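Local coordinates for Nop domain-containing protein (PDB 1NT2), which probably binds box C/D guide RNA and partners the methyltransferase fibrillarin in the archaeal sRNP core, at residues M219-A230 with L244-L255. Residues are numbered along the deposited sequence; the frame is centred on the assembly and turned at random.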
loop_
_atom_site.group_PDB
_atom_site.type_symbol
_atom_site.label_atom_id
_atom_site.label_comp_id
_atom_site.label_asym_id
_atom_site.label_seq_id
_atom_site.Cartn_x
_atom_site.Cartn_y
_atom_site.Cartn_z
ATOM N N MET B 219 -6.586 -28.398 20.237
ATOM C CA MET B 219 -5.228 -28.841 19.952
ATOM C C MET B 219 -4.345 -27.597 19.949
ATOM O O MET B 219 -3.242 -27.588 20.507
ATOM C CB MET B 219 -5.162 -29.525 18.586
ATOM C CG MET B 219 -3.792 -30.069 18.211
ATOM S SD MET B 219 -3.210 -31.300 19.374
ATOM C CE MET B 219 -1.704 -30.587 19.903
ATOM N N ALA B 220 -4.838 -26.543 19.312
ATOM C CA ALA B 220 -4.100 -25.296 19.248
ATOM C C ALA B 220 -3.759 -24.897 20.679
ATOM O O ALA B 220 -2.592 -24.702 21.021
ATOM C CB ALA B 220 -4.951 -24.224 18.582
ATOM N N ARG B 221 -4.790 -24.803 21.513
ATOM C CA ARG B 221 -4.626 -24.425 22.910
ATOM C C ARG B 221 -3.493 -25.170 23.604
ATOM O O ARG B 221 -2.730 -24.569 24.365
ATOM C CB ARG B 221 -5.924 -24.668 23.668
ATOM C CG ARG B 221 -7.065 -23.727 23.309
ATOM C CD ARG B 221 -8.371 -24.260 23.898
ATOM N NE ARG B 221 -8.173 -24.747 25.263
ATOM C CZ ARG B 221 -8.940 -25.657 25.857
ATOM N NH1 ARG B 221 -9.969 -26.184 25.201
ATOM N NH2 ARG B 221 -8.672 -26.047 27.101
ATOM N N PHE B 222 -3.390 -26.475 23.353
ATOM C CA PHE B 222 -2.333 -27.273 23.970
ATOM C C PHE B 222 -1.006 -26.988 23.287
ATOM O O PHE B 222 0.022 -26.833 23.945
ATOM C CB PHE B 222 -2.635 -28.772 23.875
ATOM C CG PHE B 222 -1.645 -29.641 24.631
ATOM C CD1 PHE B 222 -1.719 -29.766 26.016
ATOM C CD2 PHE B 222 -0.612 -30.303 23.958
ATOM C CE1 PHE B 222 -0.781 -30.533 26.717
ATOM C CE2 PHE B 222 0.331 -31.072 24.655
ATOM C CZ PHE B 222 0.245 -31.185 26.033
ATOM N N LEU B 223 -1.034 -26.921 21.960
ATOM C CA LEU B 223 0.173 -26.650 21.185
ATOM C C LEU B 223 0.727 -25.279 21.565
ATOM O O LEU B 223 1.918 -25.117 21.812
ATOM C CB LEU B 223 -0.146 -26.690 19.683
ATOM C CG LEU B 223 1.038 -26.482 18.734
ATOM C CD1 LEU B 223 2.106 -27.537 19.000
ATOM C CD2 LEU B 223 0.556 -26.549 17.289
ATOM N N ALA B 224 -0.161 -24.297 21.616
ATOM C CA ALA B 224 0.218 -22.944 21.962
ATOM C C ALA B 224 0.808 -22.909 23.368
ATOM O O ALA B 224 1.863 -22.301 23.600
ATOM C CB ALA B 224 -1.006 -22.030 21.873
ATOM N N ALA B 225 0.122 -23.565 24.300
ATOM C CA ALA B 225 0.561 -23.619 25.693
ATOM C C ALA B 225 1.984 -24.151 25.776
ATOM O O ALA B 225 2.888 -23.500 26.307
ATOM C CB ALA B 225 -0.372 -24.506 26.497
ATOM N N LYS B 226 2.177 -25.348 25.245
ATOM C CA LYS B 226 3.495 -25.948 25.255
ATOM C C LYS B 226 4.480 -25.167 24.365
ATOM O O LYS B 226 5.689 -25.198 24.609
ATOM C CB LYS B 226 3.402 -27.420 24.815
ATOM C CG LYS B 226 2.584 -28.312 25.769
ATOM C CD LYS B 226 3.288 -28.539 27.109
ATOM C CE LYS B 226 2.361 -29.161 28.157
ATOM N NZ LYS B 226 1.300 -28.225 28.668
ATOM N N LEU B 227 3.990 -24.451 23.352
ATOM C CA LEU B 227 4.916 -23.710 22.491
ATOM C C LEU B 227 5.537 -22.563 23.261
ATOM O O LEU B 227 6.748 -22.342 23.185
ATOM C CB LEU B 227 4.218 -23.169 21.238
ATOM C CG LEU B 227 5.201 -22.934 20.078
ATOM C CD1 LEU B 227 5.883 -24.246 19.707
ATOM C CD2 LEU B 227 4.474 -22.383 18.882
ATOM N N ALA B 228 4.703 -21.841 24.004
ATOM C CA ALA B 228 5.181 -20.726 24.811
ATOM C C ALA B 228 6.297 -21.229 25.723
ATOM O O ALA B 228 7.266 -20.506 25.969
ATOM C CB ALA B 228 4.041 -20.141 25.635
ATOM N N ILE B 229 6.162 -22.466 26.213
ATOM C CA ILE B 229 7.179 -23.071 27.081
ATOM C C ILE B 229 8.465 -23.313 26.302
ATOM O O ILE B 229 9.559 -23.010 26.783
ATOM C CB ILE B 229 6.723 -24.427 27.666
ATOM C CG1 ILE B 229 5.657 -24.217 28.744
ATOM C CG2 ILE B 229 7.925 -25.146 28.268
ATOM C CD1 ILE B 229 6.183 -23.499 30.007
ATOM N N ALA B 230 8.321 -23.878 25.105
ATOM C CA ALA B 230 9.453 -24.153 24.222
ATOM C C ALA B 230 10.227 -22.850 24.039
ATOM O O ALA B 230 11.452 -22.806 24.149
ATOM C CB ALA B 230 8.945 -24.644 22.882
ATOM N N LEU B 244 8.879 -31.882 25.320
ATOM C CA LEU B 244 7.977 -30.990 24.614
ATOM C C LEU B 244 7.240 -31.691 23.487
ATOM O O LEU B 244 6.037 -31.926 23.585
ATOM C CB LEU B 244 8.761 -29.808 24.054
ATOM C CG LEU B 244 9.183 -28.790 25.107
ATOM C CD1 LEU B 244 10.057 -27.713 24.482
ATOM C CD2 LEU B 244 7.933 -28.181 25.717
ATOM N N TYR B 245 7.960 -32.024 22.417
ATOM C CA TYR B 245 7.343 -32.689 21.275
ATOM C C TYR B 245 6.590 -33.912 21.746
ATOM O O TYR B 245 5.523 -34.236 21.231
ATOM C CB TYR B 245 8.386 -33.120 20.246
ATOM C CG TYR B 245 7.755 -33.721 19.013
ATOM C CD1 TYR B 245 7.190 -32.908 18.030
ATOM C CD2 TYR B 245 7.652 -35.100 18.865
ATOM C CE1 TYR B 245 6.533 -33.456 16.937
ATOM C CE2 TYR B 245 6.998 -35.660 17.782
ATOM C CZ TYR B 245 6.439 -34.838 16.820
ATOM O OH TYR B 245 5.779 -35.398 15.747
ATOM N N GLU B 246 7.160 -34.593 22.728
ATOM C CA GLU B 246 6.538 -35.781 23.281
ATOM C C GLU B 246 5.078 -35.485 23.625
ATOM O O GLU B 246 4.152 -36.025 23.008
ATOM C CB GLU B 246 7.292 -36.230 24.538
ATOM C CG GLU B 246 6.839 -37.578 25.060
ATOM C CD GLU B 246 6.794 -38.634 23.959
ATOM O OE1 GLU B 246 7.874 -38.973 23.421
ATOM O OE2 GLU B 246 5.682 -39.116 23.626
ATOM N N SER B 247 4.888 -34.612 24.608
ATOM C CA SER B 247 3.558 -34.226 25.066
ATOM C C SER B 247 2.585 -33.942 23.927
ATOM O O SER B 247 1.427 -34.350 23.978
ATOM C CB SER B 247 3.659 -32.984 25.950
ATOM O OG SER B 247 4.154 -31.881 25.212
ATOM N N ILE B 248 3.070 -33.245 22.904
ATOM C CA ILE B 248 2.255 -32.865 21.758
ATOM C C ILE B 248 1.754 -34.039 20.920
ATOM O O ILE B 248 0.571 -34.109 20.592
ATOM C CB ILE B 248 3.026 -31.904 20.846
ATOM C CG1 ILE B 248 3.711 -30.817 21.686
ATOM C CG2 ILE B 248 2.076 -31.271 19.852
ATOM C CD1 ILE B 248 2.761 -29.957 22.507
ATOM N N ARG B 249 2.655 -34.949 20.564
ATOM C CA ARG B 249 2.288 -36.123 19.772
ATOM C C ARG B 249 1.298 -36.963 20.556
ATOM O O ARG B 249 0.307 -37.441 20.017
ATOM C CB ARG B 249 3.528 -36.970 19.461
ATOM C CG ARG B 249 3.245 -38.310 18.774
ATOM C CD ARG B 249 2.754 -38.120 17.344
ATOM N NE ARG B 249 2.482 -39.389 16.668
ATOM C CZ ARG B 249 2.026 -39.492 15.420
ATOM N NH1 ARG B 249 1.789 -38.400 14.702
ATOM N NH2 ARG B 249 1.804 -40.690 14.891
ATOM N N ARG B 250 1.589 -37.146 21.837
ATOM C CA ARG B 250 0.736 -37.924 22.717
ATOM C C ARG B 250 -0.666 -37.313 22.775
ATOM O O ARG B 250 -1.653 -37.972 22.451
ATOM C CB ARG B 250 1.343 -37.951 24.119
ATOM C CG ARG B 250 0.630 -38.860 25.102
ATOM C CD ARG B 250 1.128 -38.614 26.515
ATOM N NE ARG B 250 2.587 -38.522 26.584
ATOM C CZ ARG B 250 3.425 -39.534 26.375
ATOM N NH1 ARG B 250 2.966 -40.742 26.075
ATOM N NH2 ARG B 250 4.733 -39.337 26.478
ATOM N N ARG B 251 -0.741 -36.049 23.184
ATOM C CA ARG B 251 -2.012 -35.333 23.297
ATOM C C ARG B 251 -2.737 -35.384 21.961
ATOM O O ARG B 251 -3.959 -35.274 21.890
ATOM C CB ARG B 251 -1.750 -33.874 23.701
ATOM C CG ARG B 251 -2.925 -33.136 24.345
ATOM C CD ARG B 251 -4.018 -32.795 23.342
ATOM N NE ARG B 251 -5.042 -31.905 23.896
ATOM C CZ ARG B 251 -5.754 -32.160 24.989
ATOM N NH1 ARG B 251 -5.561 -33.282 25.666
ATOM N NH2 ARG B 251 -6.672 -31.295 25.397
ATOM N N TYR B 252 -1.963 -35.561 20.900
ATOM C CA TYR B 252 -2.506 -35.635 19.555
ATOM C C TYR B 252 -3.238 -36.957 19.362
ATOM O O TYR B 252 -4.369 -36.983 18.878
ATOM C CB TYR B 252 -1.373 -35.509 18.542
ATOM C CG TYR B 252 -1.800 -35.620 17.103
ATOM C CD1 TYR B 252 -2.644 -34.675 16.528
ATOM C CD2 TYR B 252 -1.323 -36.651 16.303
ATOM C CE1 TYR B 252 -2.996 -34.755 15.186
ATOM C CE2 TYR B 252 -1.667 -36.735 14.964
ATOM C CZ TYR B 252 -2.500 -35.785 14.411
ATOM O OH TYR B 252 -2.820 -35.862 13.078
ATOM N N GLU B 253 -2.591 -38.055 19.736
ATOM C CA GLU B 253 -3.211 -39.367 19.607
ATOM C C GLU B 253 -4.511 -39.315 20.395
ATOM O O GLU B 253 -5.582 -39.645 19.881
ATOM C CB GLU B 253 -2.296 -40.456 20.183
ATOM C CG GLU B 253 -1.954 -41.579 19.205
ATOM C CD GLU B 253 -1.261 -41.075 17.945
ATOM O OE1 GLU B 253 -0.237 -40.368 18.073
ATOM O OE2 GLU B 253 -1.739 -41.387 16.830
ATOM N N GLU B 254 -4.403 -38.867 21.641
ATOM C CA GLU B 254 -5.552 -38.758 22.525
ATOM C C GLU B 254 -6.764 -38.212 21.782
ATOM O O GLU B 254 -7.901 -38.546 22.114
ATOM C CB GLU B 254 -5.216 -37.860 23.728
ATOM C CG GLU B 254 -3.988 -38.324 24.526
ATOM C CD GLU B 254 -3.734 -37.505 25.790
ATOM O OE1 GLU B 254 -3.826 -36.258 25.734
ATOM O OE2 GLU B 254 -3.419 -38.106 26.843
ATOM N N LEU B 255 -6.525 -37.385 20.770
ATOM C CA LEU B 255 -7.625 -36.818 20.006
ATOM C C LEU B 255 -8.225 -37.812 19.018
ATOM O O LEU B 255 -7.772 -37.965 17.877
ATOM C CB LEU B 255 -7.187 -35.539 19.292
ATOM C CG LEU B 255 -6.836 -34.356 20.212
ATOM C CD1 LEU B 255 -6.507 -33.142 19.371
ATOM C CD2 LEU B 255 -7.991 -34.029 21.135
#
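Arg251 lays the aliphatic part of its side chain across the ring of Phe222 in a CH-pi contact: CG stands 3.6 Å from the ring centroid and 10° off the ring normal, hence almost directly over the centre. With chi1 at -174°, CG of Phe222 lies anti to its backbone N, and the ring reaches across to helix 243-254 with one face turned to this arginine; CG of Lys226, a turn further along the same helix, covers the opposite face near the rim. Ser247 CB meets the ring at its edge, 3.9 Å from Phe222 CZ. Replacing Phe222 by alanine is likely to open a gap between Arg251 and Lys226, leaving both aliphatic chains without the ring they pack on.

The apolar packing centres on Ile248, a knob seated in a hole formed by Met219, Phe222, Leu223 and Lys226. Its two branches divide the work: CD1 approaches Lys226 CB to 3.5 Å, while CG2, anti to the backbone N, lies 3.8 Å from Leu223 CD1 and touches Met219 CE. This is an antiparallel helical hairpin within the Nop family region, the short segment axes 10.2 Å apart at 173°, and the cross-helix contacts rest on side-chain packing. Phe207 of helix 206-209 also touches Ile248.

Apolar contacts continue at both ends. Leu244 CD1 packs 3.6 Å from Ala230 CB, and its other branch, CD2, reaches Ile229 CG2; Asn141 of helix 140-146 borders Leu244 and Ala230. At the C-terminal end of helix 243-254, the bent chain of Met219 places SD 3.8 Å from Leu255 CD1 and near the ring edge of Tyr252, whose hydroxyl is hydrogen-bonded to Thr210.

Within helix 243-254, Arg251 and Glu254 form a salt bridge whose NH1 to OE1 hydrogen bond, at 3.4 Å, is weak.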